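Local coordinates for protein Mannose/sialic acid-binding lectin (Polygonatum cyrtonema, PDB 3A0E) that probably binds carbohydrates, mannose among them, as a lectin built from a single bulb-type domain, at residues Pro7-Thr12 with Gly52-Leu57; Leu57-Asn62 with Gly80-Tyr85. One frame throughout, in Å; residues are numbered along the deposited sequence.

In the fold
Both contacts lie in one bulb-type lectin domain, the beta-prism II fold of monocot mannose-binding lectins, and belong to the part built around the sheet 9-10, 54-57, 63-66, 72-75. Interaction 1 pairs the edge strand 9-10 with 54-57; interaction 2 joins the turn after 54-57 to the loop that runs from strand 72-75 to strand 86-89. Along the chain they come in series, sharing Leu-57, and their centres are about 15 Å apart. They meet where Pro-7 packs against Asn-59. Together they carry the chain from the inner sheet pairing to a periphery where sulfate, mannose and the second subunit gather.

Interaction 1. Residues Pro7-Thr12 with Gly52-Leu57; sequences PNSLFT and GCRLTL
Gly-52 starts the run beside Thr-12, at the end of an antiparallel pairing that sets edge strand 9-10 against strand 54-57 in one sheet of the beta-prism II fold. The hydroxyl OG1 of Thr-12 passes Gly-52 and donates to Cys-53 O at 2.6 Å, approaching 26° out of the carbonyl plane; it closes the pairing where the strand bonds have stopped. Cys-53 itself is tied by a disulfide to Cys-30. At Arg-54 the side chain leaves between the backbone N and the carbonyl carbon (chi1 68°) and then extends. It runs alongside Phe-11, both pointing the same way, with CD 3.9 Å from Phe-11 CE2 and the guanidinium and ring planes only 21° apart. Its NH2 goes on to hydrogen-bond Asn-70 OD1. Leu-55 is gripped twice, its N donating to Leu-10 O at 2.9 Å and its O accepting from Leu-10 N at 2.7 Å, a hydrogen-bonded pair. The two leucines turn to the face where Met-26 packs against both, and meet CB to CB at 4.1 Å, obliquely. Thr-56 turns to the other face, in a non-hydrogen-bonded pair with Ser-9. Each hydroxyl lies beside its own backbone N, which directs the two oxygens at each other: Ser-9 OG and Thr-56 OG1 are hydrogen-bonded at 2.5 Å. CB of Ser-9 also lies over one face of the Phe-11 ring, toward its rim. Leu-57 N makes a weak bond to Asn-8 O at 3.3 Å as the strands part. Leu-57 O is buried here without a hydrogen-bond donor; Pro-7 CA, preceded by a cis peptide, lies against it at 3.1 Å in a CA-H...O contact.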
# COMPACT_ATOMS: atom_id res chain seq x y z
N PRO A 7 10.10 3.95 7.30
CA PRO A 7 10.74 5.23 6.96
C PRO A 7 11.58 5.12 5.68
O PRO A 7 12.54 5.88 5.50
CB PRO A 7 11.61 5.49 8.18
CG PRO A 7 12.15 4.10 8.46
CD PRO A 7 10.94 3.19 8.25
N ASN A 8 11.20 4.20 4.80
CA ASN A 8 11.94 3.97 3.57
C ASN A 8 11.85 5.04 2.50
O ASN A 8 10.99 5.93 2.55
CB ASN A 8 11.53 2.62 2.98
CG ASN A 8 11.82 1.47 3.93
OD1 ASN A 8 12.96 1.28 4.34
ND2 ASN A 8 10.79 0.71 4.29
N SER A 9 12.74 4.95 1.52
CA SER A 9 12.80 5.91 0.44
C SER A 9 12.69 5.27 -0.94
O SER A 9 12.97 4.09 -1.12
CB SER A 9 14.13 6.68 0.48
OG SER A 9 14.26 7.46 1.66
N LEU A 10 12.26 6.08 -1.90
CA LEU A 10 12.16 5.67 -3.29
C LEU A 10 13.34 6.45 -3.86
O LEU A 10 13.34 7.68 -3.86
CB LEU A 10 10.85 6.17 -3.91
CG LEU A 10 10.56 5.76 -5.36
CD1 LEU A 10 10.52 4.24 -5.47
CD2 LEU A 10 9.24 6.36 -5.80
N PHE A 11 14.38 5.74 -4.31
CA PHE A 11 15.55 6.43 -4.82
C PHE A 11 15.47 6.85 -6.29
O PHE A 11 14.56 6.45 -7.01
CB PHE A 11 16.81 5.58 -4.57
CG PHE A 11 17.09 5.36 -3.11
CD1 PHE A 11 16.51 4.30 -2.43
CD2 PHE A 11 17.92 6.24 -2.41
CE1 PHE A 11 16.75 4.11 -1.06
CE2 PHE A 11 18.16 6.06 -1.05
CZ PHE A 11 17.57 4.99 -0.37
N THR A 12 16.43 7.66 -6.70
CA THR A 12 16.50 8.18 -8.06
C THR A 12 16.25 7.13 -9.14
O THR A 12 16.90 6.08 -9.15
CB THR A 12 17.87 8.83 -8.34
OG1 THR A 12 18.21 9.71 -7.26
CG2 THR A 12 17.82 9.62 -9.63
N GLY A 52 20.07 13.33 -8.20
CA GLY A 52 20.35 12.32 -7.19
C GLY A 52 19.37 12.45 -6.02
O GLY A 52 19.70 12.15 -4.87
N CYS A 53 18.16 12.89 -6.34
CA CYS A 53 17.12 13.10 -5.34
C CYS A 53 16.43 11.80 -4.92
O CYS A 53 16.44 10.82 -5.66
CB CYS A 53 16.07 14.07 -5.89
SG CYS A 53 16.73 15.75 -6.17
N ARG A 54 15.83 11.82 -3.74
CA ARG A 54 15.10 10.67 -3.22
C ARG A 54 13.82 11.11 -2.53
O ARG A 54 13.73 12.23 -2.03
CB ARG A 54 15.96 9.87 -2.23
CG ARG A 54 16.26 10.58 -0.91
CD ARG A 54 17.05 9.66 0.02
NE ARG A 54 17.31 10.27 1.33
CZ ARG A 54 18.12 11.30 1.53
NH1 ARG A 54 18.76 11.86 0.51
NH2 ARG A 54 18.29 11.78 2.75
N LEU A 55 12.82 10.23 -2.53
CA LEU A 55 11.53 10.50 -1.91
C LEU A 55 11.47 9.67 -0.63
O LEU A 55 11.68 8.46 -0.67
CB LEU A 55 10.40 10.08 -2.84
CG LEU A 55 8.99 10.18 -2.24
CD1 LEU A 55 8.45 11.60 -2.41
CD2 LEU A 55 8.08 9.19 -2.94
N THR A 56 11.19 10.32 0.50
CA THR A 56 11.14 9.61 1.77
C THR A 56 9.85 9.82 2.55
O THR A 56 9.40 10.96 2.72
CB THR A 56 12.31 10.05 2.69
OG1 THR A 56 13.55 9.85 2.01
CG2 THR A 56 12.31 9.24 3.99
N LEU A 57 9.24 8.73 3.00
CA LEU A 57 8.04 8.80 3.82
C LEU A 57 8.54 8.55 5.24
O LEU A 57 9.14 7.51 5.51
CB LEU A 57 7.03 7.72 3.43
CG LEU A 57 5.77 7.71 4.30
CD1 LEU A 57 5.07 9.07 4.21
CD2 LEU A 57 4.83 6.58 3.86

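Interaction 2. Residues Leu57-Asn62 with Gly80-Tyr85; sequences LHNNGN and GKEDHY. With MAN (alpha-D-mannopyranose), chain B; MAN (alpha-D-mannopyranose), chain C; SO4 (sulfate ion), chain D.
Asn-59 and Asn-60, the middle residues of a type I turn from His-58 to Gly-61, present their carbonyls to the facing loop: Asn-59 O takes the N-H of Asp-83 at 2.8 Å, nearly straight (169°), and Asn-60 O takes that of Gly-80. Tyr-85 lies against the turn. Its CG stands anti to the carbonyl carbon (chi1 -62°), which brings the ring flat beneath Gly-61, whose CA sits 3.6 Å from the ring centroid in a CH-pi contact. Asn-59 O meets the edge of the same ring, and these two neighbours restrict its turn. At the far end OH donates to Lys-81 O at 2.7 Å, on a lone pair, tying down the end of the side chain. CD2 of Leu-57 packs behind, against Tyr-85 CB. Asn-60 OD1 receives Asn-62 N from above the amide plane, an Asx turn within the bend between strands 54-57 and 63-66, while its ND2 donates to Asn-79 OD1 and is linked by a water to Gly-80 O. Glu-82 folds back, and a second water joins its OE2 to Asn-59 ND2. That amide nitrogen also reaches O4 of a sulfate, probably from the crystallisation liquor, at 3.1 Å, and Asn-59 OD1 is held by Ser-6 OG. His-84 lies alongside Asn-59, ring and amide 65° apart, and its NE2 donates to the same O4 at 3.0 Å. C3 of one mannose and O3 of the other, linked to it, lie over one face of the His-84 ring, toward its rim; mannose is hydrogen-bonded to Gln-90, Asp-92, Asn-94 and Tyr-98 of the second subunit. His-58, Asn-60, Asn-62 and Val-64 fall at the Q, D, N and V positions of QxDxNxVxY, consistent with an altered copy of this mannose-binding motif of bulb-type lectins.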
# COMPACT_ATOMS: atom_id res chain seq x y z
N LEU A 57 9.24 8.73 3.00
CA LEU A 57 8.04 8.80 3.82
C LEU A 57 8.54 8.55 5.24
O LEU A 57 9.14 7.51 5.51
CB LEU A 57 7.03 7.72 3.43
CG LEU A 57 5.77 7.71 4.30
CD1 LEU A 57 5.07 9.07 4.21
CD2 LEU A 57 4.83 6.58 3.86
N HIS A 58 8.29 9.50 6.13
CA HIS A 58 8.75 9.40 7.51
C HIS A 58 7.77 8.67 8.43
O HIS A 58 6.58 8.56 8.13
CB HIS A 58 9.02 10.81 8.05
CG HIS A 58 10.14 11.51 7.34
ND1 HIS A 58 11.45 11.45 7.78
CD2 HIS A 58 10.16 12.23 6.19
CE1 HIS A 58 12.22 12.11 6.93
NE2 HIS A 58 11.46 12.59 5.96
N ASN A 59 8.29 8.17 9.55
CA ASN A 59 7.46 7.44 10.51
C ASN A 59 6.43 8.30 11.23
O ASN A 59 5.72 7.82 12.10
CB ASN A 59 8.34 6.72 11.54
CG ASN A 59 9.03 5.50 10.95
OD1 ASN A 59 8.53 4.88 10.01
ND2 ASN A 59 10.19 5.15 11.51
N ASN A 60 6.34 9.58 10.86
CA ASN A 60 5.35 10.45 11.47
C ASN A 60 4.34 10.86 10.40
O ASN A 60 3.45 11.67 10.65
CB ASN A 60 6.01 11.67 12.12
CG ASN A 60 6.48 12.69 11.11
OD1 ASN A 60 6.80 12.36 9.97
ND2 ASN A 60 6.55 13.96 11.53
N GLY A 61 4.48 10.29 9.20
CA GLY A 61 3.56 10.59 8.11
C GLY A 61 3.96 11.67 7.13
O GLY A 61 3.24 11.91 6.16
N ASN A 62 5.09 12.33 7.35
CA ASN A 62 5.52 13.39 6.44
C ASN A 62 6.26 12.81 5.24
O ASN A 62 7.15 11.96 5.39
CB ASN A 62 6.41 14.40 7.19
CG ASN A 62 6.64 15.68 6.41
OD1 ASN A 62 5.74 16.17 5.72
ND2 ASN A 62 7.84 16.24 6.52
N GLY A 80 2.54 13.98 11.99
CA GLY A 80 1.60 13.46 12.97
C GLY A 80 2.25 12.61 14.04
O GLY A 80 3.42 12.78 14.38
N LYS A 81 1.48 11.67 14.57
CA LYS A 81 1.97 10.78 15.62
C LYS A 81 3.08 9.86 15.12
O LYS A 81 3.05 9.39 13.98
CB LYS A 81 0.81 9.95 16.18
CG LYS A 81 1.20 9.05 17.34
CD LYS A 81 1.12 7.58 16.97
CE LYS A 81 -0.31 7.14 16.70
NZ LYS A 81 -0.37 5.70 16.33
N GLU A 82 4.05 9.61 15.99
CA GLU A 82 5.17 8.73 15.66
C GLU A 82 4.64 7.29 15.63
O GLU A 82 4.14 6.79 16.63
CB GLU A 82 6.26 8.88 16.73
CG GLU A 82 7.59 8.24 16.39
CD GLU A 82 8.14 8.71 15.05
OE1 GLU A 82 8.00 9.90 14.73
OE2 GLU A 82 8.72 7.87 14.33
N ASP A 83 4.76 6.64 14.48
CA ASP A 83 4.26 5.28 14.31
C ASP A 83 4.84 4.79 12.98
O ASP A 83 6.05 4.85 12.78
CB ASP A 83 2.72 5.34 14.26
CG ASP A 83 2.07 4.00 14.54
OD1 ASP A 83 1.99 3.16 13.63
OD2 ASP A 83 1.62 3.79 15.69
N HIS A 84 3.98 4.31 12.09
CA HIS A 84 4.41 3.88 10.76
C HIS A 84 3.32 4.24 9.77
O HIS A 84 2.13 4.20 10.09
CB HIS A 84 4.72 2.39 10.70
CG HIS A 84 6.04 2.02 11.31
ND1 HIS A 84 6.17 1.63 12.62
CD2 HIS A 84 7.30 2.07 10.81
CE1 HIS A 84 7.45 1.45 12.90
NE2 HIS A 84 8.16 1.71 11.82
N TYR A 85 3.74 4.62 8.57
CA TYR A 85 2.80 5.01 7.53
C TYR A 85 3.18 4.39 6.20
O TYR A 85 4.26 3.81 6.06
CB TYR A 85 2.78 6.54 7.40
CG TYR A 85 2.32 7.26 8.66
CD1 TYR A 85 3.15 7.34 9.78
CD2 TYR A 85 1.05 7.82 8.74
CE1 TYR A 85 2.73 7.96 10.95
CE2 TYR A 85 0.61 8.45 9.91
CZ TYR A 85 1.46 8.51 11.01
OH TYR A 85 1.03 9.12 12.16
C1 MAN B . 7.61 -3.15 15.89
C2 MAN B . 7.05 -2.65 14.53
C3 MAN B . 8.18 -2.73 13.47
C4 MAN B . 9.35 -1.85 13.95
C5 MAN B . 9.83 -2.38 15.32
C6 MAN B . 10.99 -1.49 15.81
O1 MAN B . 8.04 -4.51 15.78
O2 MAN B . 6.61 -1.30 14.65
O3 MAN B . 7.72 -2.25 12.20
O4 MAN B . 10.41 -1.92 12.99
O5 MAN B . 8.74 -2.31 16.29
O6 MAN B . 11.45 -1.97 17.08
C1 MAN C . 7.20 -3.34 11.40
C2 MAN C . 7.31 -2.94 9.90
C3 MAN C . 6.45 -1.67 9.69
C4 MAN C . 5.00 -1.97 10.09
C5 MAN C . 4.98 -2.41 11.57
C6 MAN C . 3.53 -2.74 11.97
O2 MAN C . 6.81 -4.02 9.10
O3 MAN C . 6.50 -1.27 8.31
O4 MAN C . 4.20 -0.80 9.92
O5 MAN C . 5.81 -3.60 11.76
O6 MAN C . 3.48 -3.16 13.34
S SO4 D . 11.56 1.62 12.74
O1 SO4 D . 10.43 1.25 13.61
O2 SO4 D . 12.38 2.64 13.42
O3 SO4 D . 12.38 0.42 12.47
O4 SO4 D . 11.06 2.16 11.46
O HOH W 1 11.24 6.87 13.66
O HOH W 2 5.21 14.83 14.12